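Local atomic coordinates of YncI copper-binding domain-containing protein (Nocardia farcinica, PDB entry 3ESM), a protein that is of unknown function but may bind copper through this immunoglobulin-like domain, one piece of a longer, probably membrane-bound protein. Residues Gln107-Ser110 / Val114-Trp117; Ala46-Met51 / Val69-Asp74; Phe22-Glu27 / Thr34-Thr39; Ala7-Ala12 / Ser18-Arg23. The protein carries 2 engineered substitutions. One frame throughout, in Å; residues are numbered along the deposited sequence.

Contact 1. Residues Gln107-Ser110 / Val114-Trp117; sequences QTYS and VVAW
Q107 and W117 meet across the antiparallel hairpin formed by strands 100-109 and 114-117, the amide of Q107 crossing obliquely to the indole, oxygen toward its edge, with the two planes 25° apart. The bond between them is made by W117 NE1, which donates to Q107 OE1 at 2.9 Å, the acceptor sitting at the edge of the indole only 8° out of its plane. The glutamine reaches there because its chain is fully extended, with CG anti to the backbone N (chi1 -179°) and no bend beyond it. On the same face of the sheet V115 adds its two methyl groups in different directions. CG1 lies over one face of the W117 ring, offset toward the rim, while CG2 approaches Y109 CE2 obliquely at 3.7 Å.

The backbones hold this arrangement through the hydrogen-bonded pair Q107 and V115. Q107 N donates to V115 O at 2.8 Å, and V115 N returns the bond to Q107 O at the same length. The next pair, T108 and V114, is non-hydrogen-bonded, and its side chains pack on the other face, with V114 CG2 3.6 Å from T108 OG1.

Both ends of the buried Q107 amide are employed: NE2 is hydrogen-bonded to T33 OG1 and P25 O, and Y109 OH beside it accepts from E27 N. With an indole N-H on its oxygen and two acceptors on its nitrogen, the amide has its flip state defined, and it ties the hairpin to P25 O in the facing sheet by a hydrogen bond, as well as to T33 OG1 of strand 33-43.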
loop_
_atom_site.group_PDB
_atom_site.type_symbol
_atom_site.label_atom_id
_atom_site.label_comp_id
_atom_site.label_asym_id
_atom_site.label_seq_id
_atom_site.Cartn_x
_atom_site.Cartn_y
_atom_site.Cartn_z
ATOM N N GLN A 107 -0.326 -0.559 -6.331
ATOM C CA GLN A 107 0.252 -1.921 -6.245
ATOM C C GLN A 107 1.533 -1.874 -5.434
ATOM O O GLN A 107 2.480 -1.198 -5.820
ATOM C CB GLN A 107 0.574 -2.407 -7.669
ATOM C CG GLN A 107 1.167 -3.817 -7.772
ATOM C CD GLN A 107 1.590 -4.131 -9.221
ATOM O OE1 GLN A 107 1.413 -3.284 -10.098
ATOM N NE2 GLN A 107 2.115 -5.336 -9.470
ATOM N N THR A 108 1.605 -2.629 -4.333
ATOM C CA THR A 108 2.777 -2.608 -3.495
ATOM C C THR A 108 3.669 -3.791 -3.812
ATOM O O THR A 108 3.160 -4.930 -3.934
ATOM C CB THR A 108 2.373 -2.712 -1.993
ATOM O OG1 THR A 108 1.594 -1.558 -1.599
ATOM C CG2 THR A 108 3.606 -2.817 -1.125
ATOM N N TYR A 109 4.984 -3.526 -3.883
ATOM C CA TYR A 109 5.991 -4.573 -4.102
ATOM C C TYR A 109 6.786 -4.852 -2.856
ATOM O O TYR A 109 6.888 -3.994 -1.976
ATOM C CB TYR A 109 6.959 -4.133 -5.183
ATOM C CG TYR A 109 6.394 -4.276 -6.576
ATOM C CD1 TYR A 109 6.734 -5.368 -7.362
ATOM C CD2 TYR A 109 5.563 -3.301 -7.119
ATOM C CE1 TYR A 109 6.273 -5.494 -8.635
ATOM C CE2 TYR A 109 5.105 -3.413 -8.424
ATOM C CZ TYR A 109 5.466 -4.520 -9.172
ATOM O OH TYR A 109 5.026 -4.693 -10.475
ATOM N N SER A 110 7.339 -6.064 -2.789
ATOM C CA SER A 110 8.097 -6.493 -1.630
ATOM C C SER A 110 9.294 -5.621 -1.288
ATOM O O SER A 110 9.778 -5.650 -0.138
ATOM C CB SER A 110 8.571 -7.908 -1.867
ATOM O OG SER A 110 9.307 -7.988 -3.073
ATOM N N VAL A 114 5.712 1.332 -4.496
ATOM C CA VAL A 114 4.279 1.247 -4.771
ATOM C C VAL A 114 4.073 1.882 -6.128
ATOM O O VAL A 114 4.521 3.047 -6.335
ATOM C CB VAL A 114 3.427 1.953 -3.696
ATOM C CG1 VAL A 114 1.942 1.926 -4.095
ATOM C CG2 VAL A 114 3.625 1.301 -2.299
ATOM N N VAL A 115 3.443 1.134 -7.027
ATOM C CA VAL A 115 3.136 1.608 -8.373
ATOM C C VAL A 115 1.703 2.084 -8.471
ATOM O O VAL A 115 0.767 1.351 -8.124
ATOM C CB VAL A 115 3.405 0.544 -9.419
ATOM C CG1 VAL A 115 2.996 1.054 -10.792
ATOM C CG2 VAL A 115 4.874 0.135 -9.393
ATOM N N ALA A 116 1.536 3.326 -8.950
ATOM C CA ALA A 116 0.205 3.936 -9.095
ATOM C C ALA A 116 -0.363 3.626 -10.465
ATOM O O ALA A 116 0.307 3.879 -11.484
ATOM C CB ALA A 116 0.297 5.444 -8.907
ATOM N N TRP A 117 -1.578 3.102 -10.503
ATOM C CA TRP A 117 -2.282 2.839 -11.760
ATOM C C TRP A 117 -3.445 3.810 -11.774
ATOM O O TRP A 117 -4.596 3.447 -11.488
ATOM C CB TRP A 117 -2.768 1.395 -11.857
ATOM C CG TRP A 117 -1.674 0.375 -11.859
ATOM C CD1 TRP A 117 -1.116 -0.256 -10.777
ATOM C CD2 TRP A 117 -1.012 -0.151 -13.011
ATOM N NE1 TRP A 117 -0.145 -1.143 -11.196
ATOM C CE2 TRP A 117 -0.069 -1.103 -12.565
ATOM C CE3 TRP A 117 -1.144 0.079 -14.383
ATOM C CZ2 TRP A 117 0.750 -1.822 -13.457
ATOM C CZ3 TRP A 117 -0.332 -0.614 -15.267
ATOM C CH2 TRP A 117 0.596 -1.563 -14.805
#

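Contact 2. Residues Ala46-Met51 / Val69-Asp74; sequences ARTEPM and VTWTAD. Engineered in segment 46-51: M51 (natural residue Leu). With SO4 (sulfate ion), chain B.
T48 and W71 pack together between the two sheets of the immunoglobulin-like sandwich, strand 45-48 belonging to one sheet and strand 66-73 to the other. The threonine leads inward from its CB, which stands 4.1 Å from W71 NE1. Its methyl CG2 then does most of the touching: it is 3.6 Å from V69 CG2 and 3.8 Å from W71 NE1, approaching the indole obliquely. With OG1 turned between the backbone N and the carbonyl carbon (chi1 55°), CG2 is left anti to the carbonyl carbon and faces the opposing strand. V69 CG2 in turn lies over one face of the W71 ring, offset toward its rim.

In one of its two conformers the engineered M51 crosses W71 at about a right angle. Its extended chain brings SD to 3.7 Å from W71 CD1, an oblique Met-aromatic contact with the sulfur 42° off the normal of the five-membered ring. F88 of strand 85-93 meets the same indole, and A56 of strand 54-60 also touches it.

Nearer the start of strand 45-48, A46 N donates to a sulfate oxygen; S45 OG and R60 NH2 bind the same ion, probably from the crystallisation liquor. The polar edge of the tryptophan is served by water: in the indole plane, W71 NE1 donates to one water at 3.0 Å, and that water donates onward to E49 O at 2.8 Å.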
loop_
_atom_site.group_PDB
_atom_site.type_symbol
_atom_site.label_atom_id
_atom_site.label_comp_id
_atom_site.label_asym_id
_atom_site.label_seq_id
_atom_site.Cartn_x
_atom_site.Cartn_y
_atom_site.Cartn_z
ATOM N N ALA A 46 -20.047 -4.351 -1.742
ATOM C CA ALA A 46 -18.731 -4.778 -2.219
ATOM C C ALA A 46 -18.270 -5.940 -1.356
ATOM O O ALA A 46 -18.135 -5.792 -0.128
ATOM C CB ALA A 46 -17.738 -3.637 -2.119
ATOM N N ARG A 47 -18.057 -7.095 -1.979
ATOM C CA ARG A 47 -17.701 -8.307 -1.263
ATOM C C ARG A 47 -16.564 -8.936 -2.027
ATOM O O ARG A 47 -16.654 -9.104 -3.245
ATOM C CB ARG A 47 -18.873 -9.321 -1.279
ATOM C CG ARG A 47 -20.095 -8.932 -0.474
ATOM C CD ARG A 47 -21.390 -9.610 -0.987
ATOM N NE ARG A 47 -21.243 -11.032 -1.279
ATOM C CZ ARG A 47 -21.688 -12.013 -0.490
ATOM N NH1 ARG A 47 -22.311 -11.723 0.650
ATOM N NH2 ARG A 47 -21.503 -13.287 -0.828
ATOM N N THR A 48 -15.505 -9.317 -1.321
ATOM C CA THR A 48 -14.418 -10.047 -1.943
ATOM C C THR A 48 -14.640 -11.540 -1.820
ATOM O O THR A 48 -15.483 -12.014 -1.046
ATOM C CB THR A 48 -13.063 -9.718 -1.278
ATOM O OG1 THR A 48 -13.147 -9.964 0.136
ATOM C CG2 THR A 48 -12.708 -8.248 -1.518
ATOM N N GLU A 49 -13.899 -12.308 -2.597
ATOM C CA GLU A 49 -13.997 -13.731 -2.387
ATOM C C GLU A 49 -12.737 -14.246 -1.748
ATOM O O GLU A 49 -11.664 -13.662 -1.909
ATOM C CB GLU A 49 -14.331 -14.468 -3.658
ATOM C CG GLU A 49 -13.382 -14.253 -4.768
ATOM C CD GLU A 49 -13.888 -14.882 -6.040
ATOM O OE1 GLU A 49 -13.092 -15.574 -6.720
ATOM O OE2 GLU A 49 -15.093 -14.685 -6.351
ATOM N N PRO A 50 -12.874 -15.342 -1.007
ATOM C CA PRO A 50 -11.802 -15.887 -0.194
ATOM C C PRO A 50 -10.621 -16.162 -1.098
ATOM O O PRO A 50 -10.786 -16.682 -2.200
ATOM C CB PRO A 50 -12.407 -17.185 0.346
ATOM C CG PRO A 50 -13.894 -16.947 0.281
ATOM C CD PRO A 50 -14.076 -16.191 -0.986
ATOM N N MET A 51 -9.448 -15.748 -0.646
ATOM C CA MET A 51 -8.216 -15.854 -1.408
ATOM C C MET A 51 -7.179 -16.411 -0.425
ATOM O O MET A 51 -6.631 -15.629 0.360
ATOM C CB MET A 51 -7.848 -14.415 -1.839
ATOM C CG MET A 51 -6.715 -14.231 -2.819
ATOM S SD MET A 51 -6.624 -12.502 -3.457
ATOM C CE MET A 51 -5.140 -12.641 -4.417
ATOM N N VAL A 69 -10.901 -1.114 -1.706
ATOM C CA VAL A 69 -10.725 -2.500 -1.229
ATOM C C VAL A 69 -9.240 -2.748 -1.278
ATOM O O VAL A 69 -8.549 -2.277 -2.205
ATOM C CB VAL A 69 -11.492 -3.524 -2.094
ATOM C CG1 VAL A 69 -11.222 -3.326 -3.607
ATOM C CG2 VAL A 69 -11.159 -4.970 -1.658
ATOM N N THR A 70 -8.722 -3.456 -0.270
ATOM C CA THR A 70 -7.281 -3.729 -0.257
ATOM C C THR A 70 -7.059 -5.197 0.016
ATOM O O THR A 70 -7.689 -5.760 0.938
ATOM C CB THR A 70 -6.544 -2.944 0.839
ATOM O OG1 THR A 70 -6.678 -1.539 0.636
ATOM C CG2 THR A 70 -5.045 -3.335 0.867
ATOM N N TRP A 71 -6.231 -5.846 -0.797
ATOM C CA TRP A 71 -5.811 -7.241 -0.522
ATOM C C TRP A 71 -4.355 -7.204 -0.108
ATOM O O TRP A 71 -3.554 -6.484 -0.721
ATOM C CB TRP A 71 -5.912 -8.085 -1.791
ATOM C CG TRP A 71 -7.274 -8.328 -2.289
ATOM C CD1 TRP A 71 -8.063 -9.411 -1.995
ATOM C CD2 TRP A 71 -8.009 -7.528 -3.229
ATOM N NE1 TRP A 71 -9.253 -9.319 -2.685
ATOM C CE2 TRP A 71 -9.252 -8.176 -3.445
ATOM C CE3 TRP A 71 -7.740 -6.319 -3.890
ATOM C CZ2 TRP A 71 -10.212 -7.688 -4.344
ATOM C CZ3 TRP A 71 -8.695 -5.817 -4.773
ATOM C CH2 TRP A 71 -9.927 -6.490 -4.979
ATOM N N THR A 72 -3.987 -7.987 0.902
ATOM C CA THR A 72 -2.629 -7.939 1.444
ATOM C C THR A 72 -2.176 -9.355 1.647
ATOM O O THR A 72 -2.915 -10.156 2.226
ATOM C CB THR A 72 -2.593 -7.252 2.814
ATOM O OG1 THR A 72 -3.150 -5.931 2.698
ATOM C CG2 THR A 72 -1.124 -7.151 3.297
ATOM N N ALA A 73 -0.964 -9.659 1.178
ATOM C CA ALA A 73 -0.422 -11.019 1.327
ATOM C C ALA A 73 -0.093 -11.286 2.796
ATOM O O ALA A 73 0.542 -10.454 3.457
ATOM C CB ALA A 73 0.839 -11.125 0.454
ATOM N N ASP A 74 -0.660 -12.374 3.349
ATOM C CA ASP A 74 -0.314 -12.797 4.704
ATOM C C ASP A 74 1.179 -13.038 4.892
ATOM O O ASP A 74 1.875 -13.431 3.987
ATOM C CB ASP A 74 -1.032 -14.099 5.060
ATOM C CG ASP A 74 -2.529 -13.965 4.995
ATOM O OD1 ASP A 74 -3.022 -12.831 5.053
ATOM O OD2 ASP A 74 -3.198 -15.017 4.853
HETATM S S SO4 B . -22.410 -5.748 1.167
HETATM O O1 SO4 B . -22.235 -6.757 2.220
HETATM O O2 SO4 B . -21.128 -5.411 0.543
HETATM O O3 SO4 B . -23.350 -6.302 0.198
HETATM O O4 SO4 B . -22.903 -4.503 1.758
HETATM O O HOH W 1 -10.088 -11.882 -0.998
HETATM O O HOH W 2 -11.399 -11.312 -3.374
#

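Contact 3. Residues Phe22-Glu27 / Thr34-Thr39; sequences FRVPTE and TAMTVT. Engineered in segment 34-39: M36 (natural residue Leu).
V24 and M36 reach toward each other tip to tip across the middle of the sandwich, from strand 18-25 in one sheet and strand 33-43 in the other. This first group of contacts is purely apolar. M36, an engineered residue, ends with CE 3.5 Å from V24 CG1 and 3.8 Å from V24 CG2, so its terminal methyl meets both branches of the valine. The thioether bends twice on the way, at chi2 (73°) and again at chi3, and this fold swings CE toward V24, with SD following at 4.0 Å from V24 CG2. Q107 of strand 100-109 packs beside both residues.

The second kind is CH-pi. F22 and V38 come from opposite directions, and V38 CG1 stands 4.3 Å from the centroid of the F22 ring, off-centre at 29° from the ring normal. The nearest ring atom to that methyl is CZ, at 3.8 Å, so the valine sits toward the far end of the phenyl group. The ring also meets F103 edge-to-face and touches V90 of its own sheet.

Backbone bonding joins each strand to neighbours within its own sheet: F22 and V24 pair with F88 and Q86, while T34 and A35 both face T108 in a classic beta bulge. The facing backbones stay wide apart, with F22 and V38 9.0 Å between CA atoms. Beyond the end of strand 18-25, T26 OG1 is hydrogen-bonded to T33 OG1. Cohesion between the four side chains F22, V24, M36 and V38 themselves probably rests on dispersion and the exclusion of water.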
loop_
_atom_site.group_PDB
_atom_site.type_symbol
_atom_site.label_atom_id
_atom_site.label_comp_id
_atom_site.label_asym_id
_atom_site.label_seq_id
_atom_site.Cartn_x
_atom_site.Cartn_y
_atom_site.Cartn_z
ATOM N N PHE A 22 -9.646 -8.037 -11.246
ATOM C CA PHE A 22 -8.464 -7.214 -11.565
ATOM C C PHE A 22 -7.288 -8.147 -11.737
ATOM O O PHE A 22 -6.947 -8.877 -10.811
ATOM C CB PHE A 22 -8.180 -6.199 -10.450
ATOM C CG PHE A 22 -9.269 -5.196 -10.295
ATOM C CD1 PHE A 22 -9.340 -4.103 -11.150
ATOM C CD2 PHE A 22 -10.240 -5.357 -9.324
ATOM C CE1 PHE A 22 -10.372 -3.183 -11.028
ATOM C CE2 PHE A 22 -11.293 -4.435 -9.192
ATOM C CZ PHE A 22 -11.365 -3.363 -10.055
ATOM N N ARG A 23 -6.697 -8.162 -12.933
ATOM C CA ARG A 23 -5.559 -9.039 -13.176
ATOM C C ARG A 23 -4.334 -8.158 -13.170
ATOM O O ARG A 23 -4.220 -7.231 -13.976
ATOM C CB ARG A 23 -5.697 -9.761 -14.513
ATOM C CG ARG A 23 -4.630 -10.814 -14.730
ATOM C CD ARG A 23 -4.919 -11.639 -15.986
ATOM N NE ARG A 23 -4.055 -12.806 -16.031
ATOM C CZ ARG A 23 -3.070 -12.963 -16.901
ATOM N NH1 ARG A 23 -2.850 -12.028 -17.813
ATOM N NH2 ARG A 23 -2.319 -14.064 -16.866
ATOM N N VAL A 24 -3.423 -8.455 -12.247
ATOM C CA VAL A 24 -2.281 -7.602 -11.970
ATOM C C VAL A 24 -0.948 -8.268 -12.294
ATOM O O VAL A 24 -0.654 -9.347 -11.761
ATOM C CB VAL A 24 -2.263 -7.291 -10.473
ATOM C CG1 VAL A 24 -1.042 -6.410 -10.097
ATOM C CG2 VAL A 24 -3.622 -6.652 -10.068
ATOM N N PRO A 25 -0.128 -7.619 -13.138
ATOM C CA PRO A 25 1.169 -8.205 -13.492
ATOM C C PRO A 25 2.235 -7.782 -12.516
ATOM O O PRO A 25 2.249 -6.642 -12.111
ATOM C CB PRO A 25 1.497 -7.523 -14.812
ATOM C CG PRO A 25 0.908 -6.115 -14.638
ATOM C CD PRO A 25 -0.387 -6.366 -13.880
ATOM N N THR A 26 3.163 -8.683 -12.184
ATOM C CA THR A 26 4.321 -8.286 -11.408
ATOM C C THR A 26 5.417 -7.819 -12.354
ATOM O O THR A 26 6.036 -8.626 -13.040
ATOM C CB THR A 26 4.776 -9.450 -10.484
ATOM O OG1 THR A 26 3.759 -9.653 -9.492
ATOM C CG2 THR A 26 6.062 -9.100 -9.764
ATOM N N GLU A 27 5.618 -6.505 -12.409
ATOM C CA GLU A 27 6.540 -5.893 -13.377
ATOM C C GLU A 27 7.861 -5.516 -12.738
ATOM O O GLU A 27 8.284 -4.360 -12.750
ATOM C CB GLU A 27 5.849 -4.716 -14.076
ATOM C CG GLU A 27 4.760 -5.275 -14.983
ATOM C CD GLU A 27 3.978 -4.250 -15.796
ATOM O OE1 GLU A 27 3.240 -4.715 -16.697
ATOM O OE2 GLU A 27 4.090 -3.016 -15.569
ATOM N N THR A 34 2.865 -7.633 -3.186
ATOM C CA THR A 34 2.422 -8.018 -1.820
ATOM C C THR A 34 1.138 -7.364 -1.335
ATOM O O THR A 34 0.541 -7.811 -0.340
ATOM C CB THR A 34 3.509 -7.749 -0.778
ATOM O OG1 THR A 34 3.827 -6.344 -0.773
ATOM C CG2 THR A 34 4.752 -8.594 -1.117
ATOM N N ALA A 35 0.664 -6.355 -2.056
ATOM C CA ALA A 35 -0.667 -5.796 -1.730
ATOM C C ALA A 35 -1.211 -5.070 -2.948
ATOM O O ALA A 35 -0.454 -4.622 -3.826
ATOM C CB ALA A 35 -0.569 -4.834 -0.583
ATOM N N MET A 36 -2.519 -4.955 -2.978
ATOM C CA MET A 36 -3.182 -4.195 -4.038
ATOM C C MET A 36 -4.315 -3.422 -3.408
ATOM O O MET A 36 -5.151 -4.025 -2.730
ATOM C CB MET A 36 -3.739 -5.174 -5.076
ATOM C CG MET A 36 -4.561 -4.541 -6.186
ATOM S SD MET A 36 -3.527 -3.630 -7.393
ATOM C CE MET A 36 -2.070 -4.553 -7.282
ATOM N N THR A 37 -4.387 -2.115 -3.677
ATOM C CA THR A 37 -5.500 -1.324 -3.183
ATOM C C THR A 37 -6.245 -0.781 -4.391
ATOM O O THR A 37 -5.610 -0.218 -5.261
ATOM C CB THR A 37 -4.994 -0.163 -2.285
ATOM O OG1 THR A 37 -4.614 -0.729 -0.996
ATOM C CG2 THR A 37 -6.101 0.837 -2.040
ATOM N N VAL A 38 -7.558 -0.940 -4.454
ATOM C CA VAL A 38 -8.304 -0.419 -5.605
ATOM C C VAL A 38 -9.354 0.538 -5.125
ATOM O O VAL A 38 -10.075 0.250 -4.174
ATOM C CB VAL A 38 -8.990 -1.548 -6.386
ATOM C CG1 VAL A 38 -9.847 -0.963 -7.520
ATOM C CG2 VAL A 38 -7.959 -2.487 -6.944
ATOM N N THR A 39 -9.470 1.676 -5.819
ATOM C CA THR A 39 -10.445 2.698 -5.449
ATOM C C THR A 39 -11.765 2.348 -6.116
ATOM O O THR A 39 -11.798 2.112 -7.331
ATOM C CB THR A 39 -9.976 4.058 -5.976
ATOM O OG1 THR A 39 -8.794 4.466 -5.276
ATOM C CG2 THR A 39 -11.059 5.092 -5.804
#

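Contact 4. Residues Ala7-Ala12 / Ser18-Arg23; sequences ADAPGA and SVVTFR
D8 and T21 form the hydrogen-bonded pair of an antiparallel beta hairpin, strand 6-8 lying at the edge of the four-stranded sheet against strand 18-25. D8 N donates to T21 O at 2.9 Å, and T21 N donates back to D8 O at the same distance. Both carbonyl oxygens receive further C-H contacts: A7 CA approaches T21 O and V20 CA approaches D8 O.

Past D8, where the backbone ladder ends, a water binds V19 O, donating at 2.7 Å, and T21 OG1, both on strand 18-25, and reaches across only weakly to D8 O. The T21 torsion (chi1 -70°) sets OG1 anti to the carbonyl carbon, on the side where this water sits. On its other side, strand 18-25 bonds to strand 85-93 through S18, V20 and F22.

Apolar contacts fill the inward face. A7 CB approaches the F22 ring obliquely, nearest to CE1 at 3.9 Å, and A9 CB meets V20 CG2 at 4.0 Å; L135 of strand 134-136 packs on both alanines. At the turn end, S18 OG comes within 3.0 Å of A12 N and 3.7 Å of A12 CB.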
loop_
_atom_site.group_PDB
_atom_site.type_symbol
_atom_site.label_atom_id
_atom_site.label_comp_id
_atom_site.label_asym_id
_atom_site.label_seq_id
_atom_site.Cartn_x
_atom_site.Cartn_y
_atom_site.Cartn_z
ATOM N N ALA A 7 -9.146 -4.831 -15.913
ATOM C CA ALA A 7 -10.397 -5.044 -15.200
ATOM C C ALA A 7 -11.285 -5.819 -16.149
ATOM O O ALA A 7 -11.376 -5.498 -17.335
ATOM C CB ALA A 7 -11.052 -3.719 -14.827
ATOM N N ASP A 8 -11.908 -6.870 -15.655
ATOM C CA ASP A 8 -12.813 -7.654 -16.483
ATOM C C ASP A 8 -14.108 -7.915 -15.739
ATOM O O ASP A 8 -14.098 -8.277 -14.559
ATOM C CB ASP A 8 -12.171 -8.983 -16.878
ATOM C CG ASP A 8 -12.784 -9.574 -18.136
ATOM O OD1 ASP A 8 -12.511 -9.047 -19.238
ATOM O OD2 ASP A 8 -13.539 -10.563 -18.023
ATOM N N ALA A 9 -15.225 -7.738 -16.442
ATOM C CA ALA A 9 -16.538 -7.945 -15.877
ATOM C C ALA A 9 -17.514 -7.990 -17.060
ATOM O O ALA A 9 -18.118 -6.979 -17.415
ATOM C CB ALA A 9 -16.880 -6.825 -14.948
ATOM N N PRO A 10 -17.632 -9.164 -17.704
ATOM C CA PRO A 10 -18.433 -9.298 -18.932
ATOM C C PRO A 10 -19.862 -8.765 -18.786
ATOM O O PRO A 10 -20.333 -7.996 -19.636
ATOM C CB PRO A 10 -18.422 -10.811 -19.186
ATOM C CG PRO A 10 -17.088 -11.249 -18.630
ATOM C CD PRO A 10 -16.960 -10.424 -17.343
ATOM N N GLY A 11 -20.542 -9.143 -17.713
ATOM C CA GLY A 11 -21.869 -8.589 -17.452
ATOM C C GLY A 11 -21.886 -7.063 -17.542
ATOM O O GLY A 11 -22.523 -6.490 -18.427
ATOM N N ALA A 12 -21.169 -6.424 -16.618
ATOM C CA ALA A 12 -21.165 -4.964 -16.381
ATOM C C ALA A 12 -22.151 -4.050 -17.106
ATOM O O ALA A 12 -21.960 -3.702 -18.277
ATOM C CB ALA A 12 -19.754 -4.385 -16.479
ATOM N N SER A 18 -21.710 -6.400 -10.616
ATOM C CA SER A 18 -20.850 -7.308 -11.385
ATOM C C SER A 18 -19.764 -7.875 -10.501
ATOM O O SER A 18 -19.350 -7.205 -9.557
ATOM C CB SER A 18 -20.161 -6.586 -12.553
ATOM O OG SER A 18 -21.076 -6.229 -13.583
ATOM N N VAL A 19 -19.301 -9.083 -10.814
ATOM C CA VAL A 19 -18.058 -9.601 -10.237
ATOM C C VAL A 19 -16.935 -9.029 -11.110
ATOM O O VAL A 19 -16.822 -9.393 -12.291
ATOM C CB VAL A 19 -18.001 -11.148 -10.285
ATOM C CG1 VAL A 19 -16.652 -11.655 -9.805
ATOM C CG2 VAL A 19 -19.126 -11.770 -9.436
ATOM N N VAL A 20 -16.096 -8.157 -10.536
ATOM C CA VAL A 20 -15.007 -7.510 -11.278
ATOM C C VAL A 20 -13.695 -8.160 -10.920
ATOM O O VAL A 20 -13.387 -8.308 -9.741
ATOM C CB VAL A 20 -14.935 -6.003 -10.939
ATOM C CG1 VAL A 20 -13.793 -5.292 -11.706
ATOM C CG2 VAL A 20 -16.261 -5.364 -11.278
ATOM N N THR A 21 -12.952 -8.576 -11.937
ATOM C CA THR A 21 -11.690 -9.267 -11.720
ATOM C C THR A 21 -10.577 -8.341 -12.155
ATOM O O THR A 21 -10.569 -7.890 -13.302
ATOM C CB THR A 21 -11.617 -10.542 -12.569
ATOM O OG1 THR A 21 -12.537 -11.525 -12.068
ATOM C CG2 THR A 21 -10.179 -11.115 -12.562
ATOM N N PHE A 22 -9.646 -8.037 -11.246
ATOM C CA PHE A 22 -8.464 -7.214 -11.565
ATOM C C PHE A 22 -7.288 -8.147 -11.737
ATOM O O PHE A 22 -6.947 -8.877 -10.811
ATOM C CB PHE A 22 -8.180 -6.199 -10.450
ATOM C CG PHE A 22 -9.269 -5.196 -10.295
ATOM C CD1 PHE A 22 -9.340 -4.103 -11.150
ATOM C CD2 PHE A 22 -10.240 -5.357 -9.324
ATOM C CE1 PHE A 22 -10.372 -3.183 -11.028
ATOM C CE2 PHE A 22 -11.293 -4.435 -9.192
ATOM C CZ PHE A 22 -11.365 -3.363 -10.055
ATOM N N ARG A 23 -6.697 -8.162 -12.933
ATOM C CA ARG A 23 -5.559 -9.039 -13.176
ATOM C C ARG A 23 -4.334 -8.158 -13.170
ATOM O O ARG A 23 -4.220 -7.231 -13.976
ATOM C CB ARG A 23 -5.697 -9.761 -14.513
ATOM C CG ARG A 23 -4.630 -10.814 -14.730
ATOM C CD ARG A 23 -4.919 -11.639 -15.986
ATOM N NE ARG A 23 -4.055 -12.806 -16.031
ATOM C CZ ARG A 23 -3.070 -12.963 -16.901
ATOM N NH1 ARG A 23 -2.850 -12.028 -17.813
ATOM N NH2 ARG A 23 -2.319 -14.064 -16.866
HETATM O O HOH W 3 -14.990 -11.124 -13.128
#

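Contact 3 is the wholly buried one, while contacts 1, 2 and 4 are partly buried. Contacts 1 and 4 each join the two strands of a hairpin and so rely on backbone hydrogen bonds, contact 1 adding a side-chain bond and contact 4 a water; contacts 2 and 3 span the two sheets and work through side chains, contact 2 adding a water bridge, contact 3 being apolar. Contact 3 links the others: it shares F22 and R23 with contact 4, its strand 33-43 lies between strands 100-109 of contact 1 and 66-73 of contact 2, and T37 OG1 bonds T70 OG1. Contacts 1, 2 and 3 also touch the second subunit. Contacts 1 and 4 lie on opposite sides of the chain's centre.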